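Local coordinates for protein OBody AM3L15 (Pyrobaculum aerophilum, PDB 4GN5) that is an engineered OB-fold protein (OBody) that probably serves to bind another protein, at residues K40-D43 against A48-P51; S19-A24 against V94-S99. All coordinates share one frame; numbering follows the deposited sequence.

Interaction 1 of 2, residues K40-D43 against A48-P51; sequences KVSD and AAVP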
ATOM      1  N   LYS A  40       8.363   7.405   0.743  1.00 18.21           N
ATOM      2  CA  LYS A  40       9.385   7.515  -0.287  1.00 17.79           C
ATOM      3  C   LYS A  40      10.314   8.692   0.060  1.00 18.12           C
ATOM      4  O   LYS A  40       9.821   9.754   0.420  1.00 18.66           O
ATOM      5  CB  LYS A  40       8.721   7.733  -1.629  1.00 17.10           C
ATOM      6  CG  LYS A  40       7.680   6.702  -1.955  1.00 18.37           C
ATOM      7  CD  LYS A  40       7.349   6.781  -3.463  1.00 19.07           C
ATOM      8  CE  LYS A  40       6.212   5.792  -3.664  1.00 19.10           C
ATOM      9  NZ  LYS A  40       5.958   5.631  -5.103  1.00 17.32           N
ATOM     10  N   VAL A  41      11.625   8.484  -0.048  1.00 16.34           N
ATOM     11  CA  VAL A  41      12.659   9.472   0.378  1.00 17.34           C
ATOM     12  C   VAL A  41      13.410   9.959  -0.827  1.00 16.82           C
ATOM     13  O   VAL A  41      13.868   9.160  -1.654  1.00 17.76           O
ATOM     14  CB  VAL A  41      13.725   8.853   1.374  1.00 20.86           C
ATOM     15  CG1 VAL A  41      14.776   9.909   1.847  1.00 17.70           C
ATOM     16  CG2 VAL A  41      13.010   8.319   2.561  1.00 21.35           C
ATOM     17  N   SER A  42      13.565  11.281  -0.906  1.00 20.20           N
ATOM     18  CA  SER A  42      14.385  11.862  -1.935  1.00 21.33           C
ATOM     19  C   SER A  42      15.454  12.697  -1.266  1.00 21.05           C
ATOM     20  O   SER A  42      15.227  13.255  -0.195  1.00 20.64           O
ATOM     21  CB  SER A  42      13.543  12.727  -2.884  1.00 22.54           C
ATOM     22  OG  SER A  42      12.620  11.885  -3.589  1.00 23.58           O
ATOM     23  N   ASP A  43      16.626  12.740  -1.906  1.00 20.63           N
ATOM     24  CA  ASP A  43      17.656  13.659  -1.487  1.00 22.51           C
ATOM     25  C   ASP A  43      18.264  14.520  -2.600  1.00 28.30           C
ATOM     26  O   ASP A  43      19.213  15.289  -2.361  1.00 25.71           O
ATOM     27  CB  ASP A  43      18.753  12.886  -0.775  1.00 25.13           C
ATOM     28  CG  ASP A  43      19.296  11.746  -1.609  1.00 29.45           C
ATOM     29  OD1 ASP A  43      19.014  11.613  -2.832  1.00 23.97           O
ATOM     30  OD2 ASP A  43      20.041  10.995  -0.994  1.00 24.49           O
ATOM     31  N   ALA A  48      15.645  10.282  -7.440  1.00 22.07           N
ATOM     32  CA  ALA A  48      14.939   9.052  -6.968  1.00 24.05           C
ATOM     33  C   ALA A  48      14.057   9.354  -5.780  1.00 26.54           C
ATOM     34  O   ALA A  48      14.341  10.276  -5.050  1.00 21.82           O
ATOM     35  CB  ALA A  48      15.951   8.013  -6.531  1.00 21.17           C
ATOM     36  N   ALA A  49      13.034   8.518  -5.582  1.00 17.61           N
ATOM     37  CA  ALA A  49      12.162   8.561  -4.420  1.00 17.83           C
ATOM     38  C   ALA A  49      12.103   7.115  -3.979  1.00 24.03           C
ATOM     39  O   ALA A  49      11.229   6.394  -4.424  1.00 17.53           O
ATOM     40  CB  ALA A  49      10.759   9.059  -4.852  1.00 20.51           C
ATOM     41  N   VAL A  50      13.038   6.692  -3.117  1.00 21.26           N
ATOM     42  CA  VAL A  50      13.205   5.273  -2.779  1.00 13.91           C
ATOM     43  C   VAL A  50      12.126   4.863  -1.774  1.00 16.48           C
ATOM     44  O   VAL A  50      11.901   5.562  -0.768  1.00 20.01           O
ATOM     45  CB  VAL A  50      14.610   5.013  -2.269  1.00 18.01           C
ATOM     46  CG1 VAL A  50      14.869   5.748  -0.961  1.00 20.86           C
ATOM     47  CG2 VAL A  50      14.842   3.530  -2.121  1.00 21.55           C
ATOM     48  N   PRO A  51      11.458   3.722  -2.014  1.00 15.29           N
ATOM     49  CA  PRO A  51      10.317   3.442  -1.143  1.00 13.32           C
ATOM     50  C   PRO A  51      10.690   2.627   0.077  1.00 19.23           C
ATOM     51  O   PRO A  51      11.397   1.605  -0.033  1.00 19.12           O
ATOM     52  CB  PRO A  51       9.371   2.672  -2.047  1.00 12.28           C
ATOM     53  CG  PRO A  51      10.350   1.847  -3.012  1.00 15.02           C
ATOM     54  CD  PRO A  51      11.466   2.900  -3.246  1.00 14.60           C
TER
HETATM   55  O   HOH W   1      16.499  11.899  -4.639  0.95 18.12           O
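Lys40 lays the root of its side chain over Ala49, the two CB atoms 4.0 Å apart. From there the chain runs on extended, and NZ makes its hydrogen bond to the backbone of the partner protein. Next along, Val41 and Val50 form an antiparallel hydrogen-bonded pair: Val41 N gives to Val50 O at 3.0 Å, and Val50 N returns the bond to Val41 O at the same length. Their side chains go to the other face of the sheet from Lys40 and Pro51, with Val50 CG1 4.0 Å from Val41 CB. This is the loop end of the hairpin 36-42/50-55, the second and third strands of the OB barrel. Beyond the pair a side chain takes over from the backbone as donor: Ser42 OG, set beside its own backbone N (chi1 -65°), gives to Ala48 O at 2.8 Å, tilted 24° from the carbonyl plane. An alanine in place of Ser42 would remove that hydroxyl, and Ala48 O would probably lose its direct grip on the strand, leaving the loop freer to shift. The same oxygen lies 2.7 Å from water 1, which accepts from Asp43 N at 2.9 Å; Asp43 OD1 bonds to Thr9 OG1.

Interaction 2 of 2, residues S19-A24 against V94-S99; sequences SEVVVA and VEIFPS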
ATOM      1  N   SER A  19      21.662  -5.968   2.605  1.00 41.97           N
ATOM      2  CA  SER A  19      22.518  -5.121   3.451  1.00 42.93           C
ATOM      3  C   SER A  19      21.745  -3.956   4.047  1.00 42.43           C
ATOM      4  O   SER A  19      20.661  -3.552   3.555  1.00 37.17           O
ATOM      5  CB  SER A  19      23.720  -4.629   2.678  1.00 41.58           C
ATOM      6  OG  SER A  19      23.294  -3.705   1.719  1.00 38.36           O
ATOM      7  N   GLU A  20      22.311  -3.431   5.120  1.00 37.12           N
ATOM      8  CA  GLU A  20      21.789  -2.305   5.846  1.00 35.46           C
ATOM      9  C   GLU A  20      22.321  -1.004   5.227  1.00 40.02           C
ATOM     10  O   GLU A  20      23.482  -0.898   4.864  1.00 41.86           O
ATOM     11  CB  GLU A  20      22.158  -2.407   7.322  1.00 41.86           C
ATOM     12  CG  GLU A  20      21.260  -1.644   8.237  1.00 48.70           C
ATOM     13  CD  GLU A  20      21.720  -1.581   9.649  1.00 53.67           C
ATOM     14  OE1 GLU A  20      22.868  -1.197   9.886  1.00 52.98           O
ATOM     15  OE2 GLU A  20      20.930  -1.883  10.539  1.00 55.69           O
ATOM     16  N   VAL A  21      21.426  -0.048   5.045  1.00 27.79           N
ATOM     17  CA  VAL A  21      21.761   1.285   4.543  1.00 25.84           C
ATOM     18  C   VAL A  21      21.151   2.317   5.455  1.00 26.72           C
ATOM     19  O   VAL A  21      20.201   2.027   6.189  1.00 28.33           O
ATOM     20  CB  VAL A  21      21.134   1.527   3.160  1.00 32.29           C
ATOM     21  CG1 VAL A  21      21.780   0.608   2.130  1.00 35.36           C
ATOM     22  CG2 VAL A  21      19.546   1.332   3.211  1.00 33.56           C
ATOM     23  N   VAL A  22      21.679   3.542   5.410  1.00 26.68           N
ATOM     24  CA  VAL A  22      21.007   4.638   6.062  1.00 29.34           C
ATOM     25  C   VAL A  22      20.780   5.691   4.990  1.00 31.41           C
ATOM     26  O   VAL A  22      21.735   6.115   4.343  1.00 29.63           O
ATOM     27  CB  VAL A  22      21.801   5.217   7.286  1.00 31.64           C
ATOM     28  CG1 VAL A  22      21.088   6.452   7.864  1.00 35.58           C
ATOM     29  CG2 VAL A  22      22.052   4.146   8.387  1.00 25.89           C
ATOM     30  N   VAL A  23      19.516   6.080   4.787  1.00 25.66           N
ATOM     31  CA  VAL A  23      19.211   7.158   3.864  1.00 25.00           C
ATOM     32  C   VAL A  23      18.747   8.379   4.647  1.00 22.73           C
ATOM     33  O   VAL A  23      18.246   8.260   5.768  1.00 25.74           O
ATOM     34  CB  VAL A  23      18.183   6.759   2.746  1.00 19.15           C
ATOM     35  CG1 VAL A  23      18.764   5.673   1.868  1.00 25.26           C
ATOM     36  CG2 VAL A  23      16.840   6.296   3.358  1.00 23.48           C
ATOM     37  N   ALA A  24      18.952   9.545   4.044  1.00 27.32           N
ATOM     38  CA  ALA A  24      18.653  10.853   4.644  1.00 31.19           C
ATOM     39  C   ALA A  24      18.167  11.795   3.525  1.00 25.13           C
ATOM     40  O   ALA A  24      18.826  11.940   2.508  1.00 25.91           O
ATOM     41  CB  ALA A  24      19.898  11.413   5.330  1.00 28.70           C
ATOM     42  N   VAL A  94      13.783  -1.834  -5.932  0.93 19.29           N
ATOM     43  CA  VAL A  94      14.232  -1.954  -4.578  0.93 17.66           C
ATOM     44  C   VAL A  94      13.079  -1.635  -3.620  0.93 18.52           C
ATOM     45  O   VAL A  94      12.099  -0.905  -3.997  0.93 16.23           O
ATOM     46  CB  VAL A  94      15.489  -1.033  -4.291  0.93 19.34           C
ATOM     47  CG1 VAL A  94      16.781  -1.525  -5.052  0.93 16.93           C
ATOM     48  CG2 VAL A  94      15.214   0.482  -4.646  0.93 15.65           C
ATOM     49  N   GLU A  95      13.236  -2.092  -2.381  1.00 16.06           N
ATOM     50  CA  GLU A  95      12.375  -1.735  -1.248  1.00 16.74           C
ATOM     51  C   GLU A  95      13.335  -1.639  -0.067  1.00 20.76           C
ATOM     52  O   GLU A  95      14.347  -2.346  -0.035  1.00 23.91           O
ATOM     53  CB  GLU A  95      11.364  -2.885  -0.938  1.00 17.79           C
ATOM     54  CG  GLU A  95      10.526  -3.288  -2.193  1.00 17.17           C
ATOM     55  CD  GLU A  95       9.481  -4.381  -1.916  1.00 19.34           C
ATOM     56  OE1 GLU A  95       8.525  -4.495  -2.686  1.00 18.58           O
ATOM     57  OE2 GLU A  95       9.652  -5.156  -0.968  1.00 18.17           O
ATOM     58  N   ILE A  96      13.029  -0.770   0.896  1.00 23.35           N
ATOM     59  CA  ILE A  96      13.800  -0.671   2.135  1.00 23.95           C
ATOM     60  C   ILE A  96      12.824  -1.030   3.251  1.00 22.84           C
ATOM     61  O   ILE A  96      11.743  -0.418   3.363  1.00 20.95           O
ATOM     62  CB  ILE A  96      14.447   0.746   2.370  1.00 23.65           C
ATOM     63  CG1 ILE A  96      15.578   1.010   1.349  1.00 24.74           C
ATOM     64  CG2 ILE A  96      14.966   0.829   3.817  1.00 24.60           C
ATOM     65  CD1 ILE A  96      16.093   2.452   1.231  1.00 23.43           C
ATOM     66  N   PHE A  97      13.192  -2.043   4.031  1.00 24.45           N
ATOM     67  CA  PHE A  97      12.497  -2.355   5.264  1.00 26.47           C
ATOM     68  C   PHE A  97      13.200  -1.737   6.479  1.00 30.61           C
ATOM     69  O   PHE A  97      14.310  -2.158   6.857  1.00 30.12           O
ATOM     70  CB  PHE A  97      12.233  -3.898   5.385  1.00 31.34           C
ATOM     71  CG  PHE A  97      11.195  -4.389   4.429  1.00 26.98           C
ATOM     72  CD1 PHE A  97       9.838  -4.417   4.794  1.00 29.30           C
ATOM     73  CD2 PHE A  97      11.528  -4.762   3.135  1.00 28.91           C
ATOM     74  CE1 PHE A  97       8.881  -4.823   3.939  1.00 26.90           C
ATOM     75  CE2 PHE A  97      10.553  -5.188   2.244  1.00 30.63           C
ATOM     76  CZ  PHE A  97       9.217  -5.235   2.633  1.00 29.43           C
ATOM     77  N   PRO A  98      12.561  -0.706   7.092  1.00 32.42           N
ATOM     78  CA  PRO A  98      13.231   0.075   8.102  1.00 31.11           C
ATOM     79  C   PRO A  98      13.334  -0.612   9.469  1.00 35.61           C
ATOM     80  O   PRO A  98      12.438  -1.362   9.885  1.00 33.28           O
ATOM     81  CB  PRO A  98      12.344   1.315   8.227  1.00 29.35           C
ATOM     82  CG  PRO A  98      10.967   0.797   7.980  1.00 30.13           C
ATOM     83  CD  PRO A  98      11.162  -0.271   6.897  1.00 29.07           C
ATOM     84  N   SER A  99      14.414  -0.286  10.163  1.00 36.66           N
ATOM     85  CA  SER A  99      14.503  -0.555  11.580  1.00 39.52           C
ATOM     86  C   SER A  99      14.502   0.740  12.402  1.00 34.75           C
ATOM     87  O   SER A  99      14.124   0.729  13.588  1.00 37.11           O
ATOM     88  CB  SER A  99      15.745  -1.362  11.867  1.00 37.53           C
ATOM     89  OG  SER A  99      16.875  -0.576  11.630  1.00 33.96           O
TER
HETATM   90  O   HOH W   2      17.963  -2.067   9.820  0.85 21.61           O
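The carboxylate of Glu20 is the one flat group that takes part here, and it is approached at a single oxygen, with no ring from the facing segment laid on either face. OE2 looks toward Ser99 OG, but at 4.4 Å the two do not bond directly. Water 2 fills the step: it donates to Glu20 OE2 at 3.1 Å and sits 2.6 Å from Ser99 OG. The Glu20 side chain also touches Lys79 and Ile81 of strand 75-83; the residue is exposed, and the water link lies at the margin of the contact.

Inside, the meeting is wholly aliphatic. Ile96 points at strand 20-24 and touches it with the last carbon of its long branch: CD1 is 4.1 Å from Val21 CG2 and 4.2 Å from Val23 CG1. With the branch extended at its second torsion (chi2 166°), CD1 is carried well out from the backbone to meet both valines, one methyl from each. Val22, between them in sequence, turns the other way, onto Val77 and Lys79. Val21 also packs on His7 and Ile12 from the N-terminal stretch.

No direct hydrogen bond joins the segments. Their touching parts run 102° apart, and Val21 CA and Ile96 CA are 8.5 Å from each other, too far for sheet neighbours. Both strands pair instead with strand 75-83, one as the start of the first barrel strand and the other as part of the last, so their side chains meet across the inside of a closed barrel, as in the OB fold.

Interaction 1 lies within the chain loop closed by interaction 2, and the two belong to one barrel. The hairpin contact 40-43/48-51 joins neighbouring strands through backbone and hydroxyl bonds, with its loop end and Lys40 nearer the surface; 19-24/94-99 joins strands across the interior through methyl groups, its single polar link being a water bridge at the edge. They meet where strand 50-55 runs beside 95-98: Pro51 O and Ile96 N lie 3.0 Å apart, a probable hydrogen bond, and Val50 CG2 comes within 3.7 Å of Ile96 CD1. Val50 thus serves both: backbone and CG1 in the hairpin, CG2 against Ile96.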